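GTPase-activating protein GYP1 (Saccharomyces cerevisiae, PDB 1FKM) stimulates GTP hydrolysis by the Ypt/Rab GTPases Ypt1 and Ypt7 through its Rab-GAP (TBC) domain, supplying catalytic arginine and glutamine fingers in trans. Local coordinates at residues S81-T86 against W120-P125; Q114-L119 against A176-C181. All coordinates share one frame; numbering follows the deposited sequence.

Contact 1. Residues S81-T86 against W120-P125; sequences SRDIPT and WAIRHP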
ATOM      1  N   SER A  81      -3.230 -22.836 -19.747  1.00 70.12           N
ATOM      2  CA  SER A  81      -1.984 -22.638 -19.018  1.00 70.12           C
ATOM      3  C   SER A  81      -2.142 -23.028 -17.554  1.00 69.01           C
ATOM      4  O   SER A  81      -3.179 -23.558 -17.155  1.00 68.47           O
ATOM      5  CB  SER A  81      -1.543 -21.176 -19.119  1.00 70.12           C
ATOM      6  OG  SER A  81      -1.397 -20.781 -20.472  1.00 70.12           O
ATOM      7  N   ARG A  82      -1.106 -22.760 -16.762  1.00 70.12           N
ATOM      8  CA  ARG A  82      -1.102 -23.068 -15.333  1.00 67.98           C
ATOM      9  C   ARG A  82      -2.101 -22.165 -14.609  1.00 65.36           C
ATOM     10  O   ARG A  82      -1.994 -21.931 -13.404  1.00 65.56           O
ATOM     11  CB  ARG A  82       0.301 -22.843 -14.762  1.00 68.50           C
ATOM     12  CG  ARG A  82       1.411 -23.450 -15.605  1.00 70.12           C
ATOM     13  CD  ARG A  82       2.790 -23.064 -15.090  1.00 70.12           C
ATOM     14  NE  ARG A  82       3.853 -23.598 -15.939  1.00 70.12           N
ATOM     15  CZ  ARG A  82       5.152 -23.408 -15.724  1.00 70.12           C
ATOM     16  NH1 ARG A  82       5.557 -22.694 -14.681  1.00 70.12           N
ATOM     17  NH2 ARG A  82       6.048 -23.933 -16.551  1.00 70.12           N
ATOM     18  N   ASP A  83      -3.071 -21.664 -15.367  1.00 43.40           N
ATOM     19  CA  ASP A  83      -4.103 -20.774 -14.852  1.00 40.06           C
ATOM     20  C   ASP A  83      -4.803 -21.294 -13.597  1.00 36.32           C
ATOM     21  O   ASP A  83      -4.610 -20.760 -12.507  1.00 34.81           O
ATOM     22  CB  ASP A  83      -5.147 -20.521 -15.941  1.00 68.12           C
ATOM     23  CG  ASP A  83      -4.542 -19.931 -17.200  1.00 70.12           C
ATOM     24  OD1 ASP A  83      -3.337 -19.595 -17.182  1.00 70.12           O
ATOM     25  OD2 ASP A  83      -5.274 -19.800 -18.206  1.00 70.12           O
ATOM     26  N   ILE A  84      -5.615 -22.335 -13.762  1.00 42.97           N
ATOM     27  CA  ILE A  84      -6.368 -22.922 -12.657  1.00 37.89           C
ATOM     28  C   ILE A  84      -5.594 -23.008 -11.340  1.00 33.25           C
ATOM     29  O   ILE A  84      -6.058 -22.513 -10.313  1.00 30.79           O
ATOM     30  CB  ILE A  84      -6.893 -24.332 -13.027  1.00 49.21           C
ATOM     31  CG1 ILE A  84      -7.756 -24.251 -14.289  1.00 50.88           C
ATOM     32  CG2 ILE A  84      -7.693 -24.912 -11.872  1.00 48.27           C
ATOM     33  CD1 ILE A  84      -8.940 -23.305 -14.179  1.00 49.64           C
ATOM     34  N   PRO A  85      -4.406 -23.636 -11.348  1.00 31.87           N
ATOM     35  CA  PRO A  85      -3.616 -23.753 -10.117  1.00 29.19           C
ATOM     36  C   PRO A  85      -3.360 -22.413  -9.426  1.00 27.48           C
ATOM     37  O   PRO A  85      -3.460 -22.306  -8.200  1.00 25.95           O
ATOM     38  CB  PRO A  85      -2.330 -24.417 -10.600  1.00 38.12           C
ATOM     39  CG  PRO A  85      -2.815 -25.285 -11.725  1.00 39.59           C
ATOM     40  CD  PRO A  85      -3.745 -24.344 -12.460  1.00 39.95           C
ATOM     41  N   THR A  86      -3.025 -21.394 -10.211  1.00 24.17           N
ATOM     42  CA  THR A  86      -2.764 -20.062  -9.664  1.00 24.18           C
ATOM     43  C   THR A  86      -4.038 -19.510  -9.034  1.00 22.25           C
ATOM     44  O   THR A  86      -4.003 -18.876  -7.974  1.00 20.48           O
ATOM     45  CB  THR A  86      -2.269 -19.101 -10.771  1.00 25.37           C
ATOM     46  OG1 THR A  86      -0.978 -19.529 -11.209  1.00 23.39           O
ATOM     47  CG2 THR A  86      -2.173 -17.663 -10.249  1.00 22.02           C
ATOM     48  N   TRP A 120      -3.348  -9.988 -12.148  1.00 20.98           N
ATOM     49  CA  TRP A 120      -1.981  -9.502 -11.986  1.00 18.78           C
ATOM     50  C   TRP A 120      -1.008 -10.680 -12.039  1.00 20.20           C
ATOM     51  O   TRP A 120       0.051 -10.602 -12.676  1.00 19.10           O
ATOM     52  CB  TRP A 120      -1.808  -8.770 -10.652  1.00 21.39           C
ATOM     53  CG  TRP A 120      -0.428  -8.179 -10.498  1.00 19.97           C
ATOM     54  CD1 TRP A 120      -0.025  -6.930 -10.872  1.00 22.24           C
ATOM     55  CD2 TRP A 120       0.738  -8.843  -9.997  1.00 20.60           C
ATOM     56  NE1 TRP A 120       1.323  -6.775 -10.635  1.00 22.34           N
ATOM     57  CE2 TRP A 120       1.815  -7.935 -10.100  1.00 20.74           C
ATOM     58  CE3 TRP A 120       0.981 -10.122  -9.474  1.00 20.37           C
ATOM     59  CZ2 TRP A 120       3.115  -8.264  -9.702  1.00 22.05           C
ATOM     60  CZ3 TRP A 120       2.272 -10.448  -9.079  1.00 21.60           C
ATOM     61  CH2 TRP A 120       3.323  -9.523  -9.196  1.00 20.76           C
ATOM     62  N   ALA A 121      -1.362 -11.772 -11.367  1.00 19.35           N
ATOM     63  CA  ALA A 121      -0.500 -12.953 -11.336  1.00 19.69           C
ATOM     64  C   ALA A 121      -0.294 -13.543 -12.732  1.00 21.54           C
ATOM     65  O   ALA A 121       0.814 -13.945 -13.088  1.00 21.98           O
ATOM     66  CB  ALA A 121      -1.089 -14.003 -10.403  1.00 23.84           C
ATOM     67  N   ILE A 122      -1.359 -13.587 -13.522  1.00 21.71           N
ATOM     68  CA  ILE A 122      -1.274 -14.128 -14.880  1.00 25.65           C
ATOM     69  C   ILE A 122      -0.404 -13.232 -15.758  1.00 26.52           C
ATOM     70  O   ILE A 122       0.284 -13.708 -16.664  1.00 25.60           O
ATOM     71  CB  ILE A 122      -2.680 -14.258 -15.506  1.00 35.29           C
ATOM     72  CG1 ILE A 122      -3.473 -15.330 -14.758  1.00 38.36           C
ATOM     73  CG2 ILE A 122      -2.579 -14.594 -16.989  1.00 41.04           C
ATOM     74  CD1 ILE A 122      -2.796 -16.682 -14.719  1.00 41.59           C
ATOM     75  N   ARG A 123      -0.425 -11.934 -15.476  1.00 24.17           N
ATOM     76  CA  ARG A 123       0.364 -10.979 -16.242  1.00 26.85           C
ATOM     77  C   ARG A 123       1.817 -10.861 -15.795  1.00 27.05           C
ATOM     78  O   ARG A 123       2.602 -10.145 -16.420  1.00 27.81           O
ATOM     79  CB  ARG A 123      -0.288  -9.602 -16.194  1.00 30.96           C
ATOM     80  CG  ARG A 123      -1.536  -9.484 -17.025  1.00 35.16           C
ATOM     81  CD  ARG A 123      -1.850  -8.022 -17.242  1.00 37.90           C
ATOM     82  NE  ARG A 123      -2.895  -7.827 -18.235  1.00 43.87           N
ATOM     83  CZ  ARG A 123      -3.055  -6.705 -18.925  1.00 43.35           C
ATOM     84  NH1 ARG A 123      -2.228  -5.688 -18.725  1.00 44.71           N
ATOM     85  NH2 ARG A 123      -4.038  -6.600 -19.809  1.00 45.17           N
ATOM     86  N   HIS A 124       2.182 -11.554 -14.721  1.00 25.94           N
ATOM     87  CA  HIS A 124       3.555 -11.508 -14.227  1.00 27.91           C
ATOM     88  C   HIS A 124       4.107 -12.899 -13.942  1.00 29.55           C
ATOM     89  O   HIS A 124       4.322 -13.270 -12.785  1.00 29.19           O
ATOM     90  CB  HIS A 124       3.649 -10.642 -12.962  1.00 27.73           C
ATOM     91  CG  HIS A 124       3.310  -9.204 -13.193  1.00 27.74           C
ATOM     92  ND1 HIS A 124       2.026  -8.773 -13.443  1.00 27.85           N
ATOM     93  CD2 HIS A 124       4.099  -8.106 -13.281  1.00 28.25           C
ATOM     94  CE1 HIS A 124       2.036  -7.474 -13.681  1.00 28.63           C
ATOM     95  NE2 HIS A 124       3.282  -7.045 -13.589  1.00 27.98           N
ATOM     96  N   PRO A 125       4.358 -13.684 -15.002  1.00 32.76           N
ATOM     97  CA  PRO A 125       4.893 -15.046 -14.904  1.00 33.93           C
ATOM     98  C   PRO A 125       6.161 -15.164 -14.055  1.00 34.56           C
ATOM     99  O   PRO A 125       6.368 -16.171 -13.380  1.00 36.40           O
ATOM    100  CB  PRO A 125       5.148 -15.418 -16.362  1.00 36.58           C
ATOM    101  CG  PRO A 125       4.075 -14.682 -17.080  1.00 39.11           C
ATOM    102  CD  PRO A 125       4.092 -13.330 -16.408  1.00 35.59           C
TER
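T86 and A121 meet through single methyl groups. CG2 of T86 lies 3.8 Å from CB of A121, and both side chains leave the backbone toward the other segment. With chi1 at -67°, OG1 of T86 sits beside the backbone N and CG2 points away from that N, out to A121.

The second touch joins D83 and I122. Their side chains lie roughly perpendicular. The end methyl CD1 of I122 comes within 3.9 Å of the carboxylate oxygen OD1 of D83. This is packing of a methyl against an oxygen, not a polar bond. OD1 also receives a weak hydrogen bond from NE2 of Q79. I122 further touches T75, and A121 touches Y129.

ND1 of H124 gives a hydrogen bond of 2.8 Å to the carbonyl O of W120. That oxygen lies at the edge of the imidazole, in its plane. The bond probably helps keep ND1 of H124 over one face of the W120 indole, toward its rim.

The contact joins the start of helix 83-93 to the C-terminal part of helix 107-123 within the all-helical TBC domain. The side chain of A121 is about 12 Å from that of Q131, the glutamine finger. No hydrogen bond or salt bridge crosses the contact. The two segments meet through methyl groups and one carboxylate oxygen, so the contact is small and mainly apolar.

Contact 2. Residues Q114-L119 against A176-C181; sequences QRILYL and ADTFWC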
ATOM      1  N   GLN A 114     -10.073 -11.650  -5.607  1.00 18.75           N
ATOM      2  CA  GLN A 114      -9.628 -12.867  -6.284  1.00 21.25           C
ATOM      3  C   GLN A 114      -9.321 -12.556  -7.754  1.00 20.21           C
ATOM      4  O   GLN A 114      -8.267 -12.936  -8.278  1.00 19.58           O
ATOM      5  CB  GLN A 114     -10.728 -13.935  -6.182  1.00 24.97           C
ATOM      6  CG  GLN A 114     -10.526 -15.209  -7.006  1.00 30.89           C
ATOM      7  CD  GLN A 114      -9.482 -16.149  -6.427  1.00 33.03           C
ATOM      8  OE1 GLN A 114      -9.393 -16.327  -5.210  1.00 34.82           O
ATOM      9  NE2 GLN A 114      -8.701 -16.777  -7.301  1.00 32.28           N
ATOM     10  N   ARG A 115     -10.241 -11.858  -8.411  1.00 20.30           N
ATOM     11  CA  ARG A 115     -10.067 -11.508  -9.822  1.00 19.27           C
ATOM     12  C   ARG A 115      -8.898 -10.549 -10.042  1.00 18.70           C
ATOM     13  O   ARG A 115      -8.106 -10.716 -10.975  1.00 17.96           O
ATOM     14  CB  ARG A 115     -11.350 -10.885 -10.382  1.00 22.12           C
ATOM     15  CG  ARG A 115     -12.531 -11.845 -10.479  1.00 28.70           C
ATOM     16  CD  ARG A 115     -13.697 -11.215 -11.229  1.00 31.52           C
ATOM     17  NE  ARG A 115     -14.447 -10.247 -10.433  1.00 33.44           N
ATOM     18  CZ  ARG A 115     -15.486 -10.553  -9.660  1.00 36.74           C
ATOM     19  NH1 ARG A 115     -15.905 -11.811  -9.572  1.00 35.71           N
ATOM     20  NH2 ARG A 115     -16.123  -9.602  -8.982  1.00 34.84           N
ATOM     21  N   ILE A 116      -8.798  -9.537  -9.189  1.00 18.73           N
ATOM     22  CA  ILE A 116      -7.714  -8.565  -9.298  1.00 19.57           C
ATOM     23  C   ILE A 116      -6.347  -9.232  -9.177  1.00 18.73           C
ATOM     24  O   ILE A 116      -5.462  -9.024 -10.014  1.00 20.15           O
ATOM     25  CB  ILE A 116      -7.832  -7.479  -8.202  1.00 18.20           C
ATOM     26  CG1 ILE A 116      -9.089  -6.636  -8.443  1.00 18.22           C
ATOM     27  CG2 ILE A 116      -6.586  -6.605  -8.204  1.00 18.99           C
ATOM     28  CD1 ILE A 116      -9.444  -5.693  -7.286  1.00 18.08           C
ATOM     29  N   LEU A 117      -6.174 -10.038  -8.137  1.00 15.04           N
ATOM     30  CA  LEU A 117      -4.897 -10.699  -7.917  1.00 15.95           C
ATOM     31  C   LEU A 117      -4.601 -11.744  -8.975  1.00 17.05           C
ATOM     32  O   LEU A 117      -3.449 -11.922  -9.372  1.00 16.96           O
ATOM     33  CB  LEU A 117      -4.866 -11.346  -6.533  1.00 17.87           C
ATOM     34  CG  LEU A 117      -4.957 -10.345  -5.377  1.00 19.16           C
ATOM     35  CD1 LEU A 117      -4.985 -11.097  -4.051  1.00 18.72           C
ATOM     36  CD2 LEU A 117      -3.773  -9.396  -5.423  1.00 19.23           C
ATOM     37  N   TYR A 118      -5.642 -12.429  -9.433  1.00 18.01           N
ATOM     38  CA  TYR A 118      -5.466 -13.457 -10.450  1.00 19.95           C
ATOM     39  C   TYR A 118      -4.943 -12.828 -11.736  1.00 19.33           C
ATOM     40  O   TYR A 118      -3.985 -13.324 -12.335  1.00 20.61           O
ATOM     41  CB  TYR A 118      -6.795 -14.164 -10.723  1.00 20.36           C
ATOM     42  CG  TYR A 118      -6.712 -15.214 -11.807  1.00 23.24           C
ATOM     43  CD1 TYR A 118      -5.952 -16.370 -11.630  1.00 22.61           C
ATOM     44  CD2 TYR A 118      -7.384 -15.043 -13.017  1.00 26.75           C
ATOM     45  CE1 TYR A 118      -5.860 -17.337 -12.636  1.00 27.74           C
ATOM     46  CE2 TYR A 118      -7.299 -15.998 -14.032  1.00 29.07           C
ATOM     47  CZ  TYR A 118      -6.536 -17.142 -13.836  1.00 29.95           C
ATOM     48  OH  TYR A 118      -6.435 -18.075 -14.848  1.00 31.37           O
ATOM     49  N   LEU A 119      -5.570 -11.733 -12.160  1.00 19.48           N
ATOM     50  CA  LEU A 119      -5.150 -11.063 -13.387  1.00 21.11           C
ATOM     51  C   LEU A 119      -3.715 -10.565 -13.292  1.00 20.93           C
ATOM     52  O   LEU A 119      -2.939 -10.696 -14.242  1.00 21.59           O
ATOM     53  CB  LEU A 119      -6.083  -9.894 -13.717  1.00 19.04           C
ATOM     54  CG  LEU A 119      -5.749  -9.181 -15.036  1.00 22.81           C
ATOM     55  CD1 LEU A 119      -5.783 -10.184 -16.192  1.00 22.88           C
ATOM     56  CD2 LEU A 119      -6.736  -8.049 -15.276  1.00 21.81           C
ATOM     57  N   ALA A 176     -11.077  -2.656 -11.740  1.00 17.59           N
ATOM     58  CA  ALA A 176     -10.143  -2.218 -12.772  1.00 17.19           C
ATOM     59  C   ALA A 176      -9.190  -1.139 -12.241  1.00 16.47           C
ATOM     60  O   ALA A 176      -7.970  -1.233 -12.414  1.00 17.18           O
ATOM     61  CB  ALA A 176     -10.924  -1.690 -13.976  1.00 16.64           C
ATOM     62  N   ASP A 177      -9.744  -0.118 -11.594  1.00 16.80           N
ATOM     63  CA  ASP A 177      -8.913   0.953 -11.054  1.00 17.60           C
ATOM     64  C   ASP A 177      -7.919   0.391 -10.038  1.00 18.06           C
ATOM     65  O   ASP A 177      -6.745   0.749 -10.050  1.00 17.54           O
ATOM     66  CB  ASP A 177      -9.771   2.024 -10.376  1.00 18.73           C
ATOM     67  CG  ASP A 177     -10.657   2.783 -11.358  1.00 22.54           C
ATOM     68  OD1 ASP A 177     -10.526   2.577 -12.589  1.00 21.17           O
ATOM     69  OD2 ASP A 177     -11.482   3.600 -10.892  1.00 23.66           O
ATOM     70  N   THR A 178      -8.401  -0.486  -9.161  1.00 17.05           N
ATOM     71  CA  THR A 178      -7.561  -1.096  -8.139  1.00 16.23           C
ATOM     72  C   THR A 178      -6.438  -1.892  -8.801  1.00 17.16           C
ATOM     73  O   THR A 178      -5.266  -1.777  -8.424  1.00 17.12           O
ATOM     74  CB  THR A 178      -8.409  -2.018  -7.231  1.00 15.98           C
ATOM     75  OG1 THR A 178      -9.445  -1.243  -6.608  1.00 18.65           O
ATOM     76  CG2 THR A 178      -7.545  -2.652  -6.143  1.00 17.02           C
ATOM     77  N   PHE A 179      -6.802  -2.693  -9.796  1.00 16.61           N
ATOM     78  CA  PHE A 179      -5.842  -3.514 -10.538  1.00 16.43           C
ATOM     79  C   PHE A 179      -4.732  -2.697 -11.209  1.00 16.47           C
ATOM     80  O   PHE A 179      -3.541  -3.015 -11.082  1.00 16.92           O
ATOM     81  CB  PHE A 179      -6.576  -4.322 -11.612  1.00 18.47           C
ATOM     82  CG  PHE A 179      -5.662  -4.952 -12.619  1.00 19.17           C
ATOM     83  CD1 PHE A 179      -4.897  -6.065 -12.286  1.00 20.33           C
ATOM     84  CD2 PHE A 179      -5.533  -4.404 -13.899  1.00 20.69           C
ATOM     85  CE1 PHE A 179      -4.010  -6.626 -13.209  1.00 21.73           C
ATOM     86  CE2 PHE A 179      -4.648  -4.958 -14.830  1.00 20.72           C
ATOM     87  CZ  PHE A 179      -3.885  -6.069 -14.484  1.00 20.81           C
ATOM     88  N   TRP A 180      -5.115  -1.661 -11.947  1.00 16.88           N
ATOM     89  CA  TRP A 180      -4.118  -0.840 -12.634  1.00 17.15           C
ATOM     90  C   TRP A 180      -3.230  -0.066 -11.660  1.00 18.37           C
ATOM     91  O   TRP A 180      -2.053   0.176 -11.942  1.00 18.34           O
ATOM     92  CB  TRP A 180      -4.794   0.141 -13.600  1.00 18.30           C
ATOM     93  CG  TRP A 180      -5.445  -0.527 -14.775  1.00 19.28           C
ATOM     94  CD1 TRP A 180      -6.773  -0.541 -15.074  1.00 18.37           C
ATOM     95  CD2 TRP A 180      -4.790  -1.281 -15.806  1.00 22.41           C
ATOM     96  NE1 TRP A 180      -6.991  -1.256 -16.228  1.00 22.31           N
ATOM     97  CE2 TRP A 180      -5.791  -1.721 -16.699  1.00 21.80           C
ATOM     98  CE3 TRP A 180      -3.456  -1.624 -16.062  1.00 24.49           C
ATOM     99  CZ2 TRP A 180      -5.502  -2.489 -17.834  1.00 24.87           C
ATOM    100  CZ3 TRP A 180      -3.168  -2.391 -17.196  1.00 25.71           C
ATOM    101  CH2 TRP A 180      -4.191  -2.811 -18.064  1.00 24.67           C
ATOM    102  N   CYS A 181      -3.791   0.342 -10.526  1.00 17.31           N
ATOM    103  CA  CYS A 181      -2.994   1.068  -9.542  1.00 17.79           C
ATOM    104  C   CYS A 181      -2.077   0.108  -8.796  1.00 18.67           C
ATOM    105  O   CYS A 181      -0.937   0.455  -8.483  1.00 18.45           O
ATOM    106  CB  CYS A 181      -3.899   1.839  -8.577  1.00 19.69           C
ATOM    107  SG  CYS A 181      -4.704   3.260  -9.397  1.00 20.74           S
TER
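The F179 ring carries L119 over one face. CD2 of L119 sits 3.6 Å from the centroid of the F179 ring, 15° off the ring normal, a CH-pi contact. At the ring's edge, in plane, lies CE2 of W180. CE2 of F179 sits over one face of the W180 indole, toward its rim. The F179 ring reaches L119 because its CG is anti to the backbone N (chi1 167°).

Nearer its backbone, F179 meets I116. CG2 of I116 is 4.1 Å from CB of F179, and the two side chains run alongside each other, pointing opposite ways. The I116 carbonyl O, oblique to the ring, is 3.8 Å from CD1 of F179. The CD1 branch of I116 ends 3.8 Å from CG2 of T178. The T178 hydroxyl bonds to the carbonyl O of L174.

The segment axes are 34° apart and 9.6 Å at closest approach. Replacing F179 by an alanine is likely to leave the L119 methyl without its aromatic face and open a gap between the helices. No hydrogen bond crosses, so the two buried segments join helices 107-123 and 168-186 of the TBC domain by apolar packing, with the R115-E175 salt bridge beside them.

In the fold
Both contacts use helix 107-123. Contact 2 takes its middle and packs it on helix 168-186. Contact 1 takes its C-terminal part and meets the start of helix 83-93. Their centres are 13 Å apart. Contact 2 is the more central, about 14 Å from the centre of the chain to its own centre, against about 22 Å for contact 1. It buries 239 Å², contact 1 only 137 Å². Contact 2 is fully buried and has an aromatic ring; contact 1 is partly buried and has a carboxylate. The two also touch: R123 lies against F179 and W180, and the backbone of W120 packs against the F179 ring.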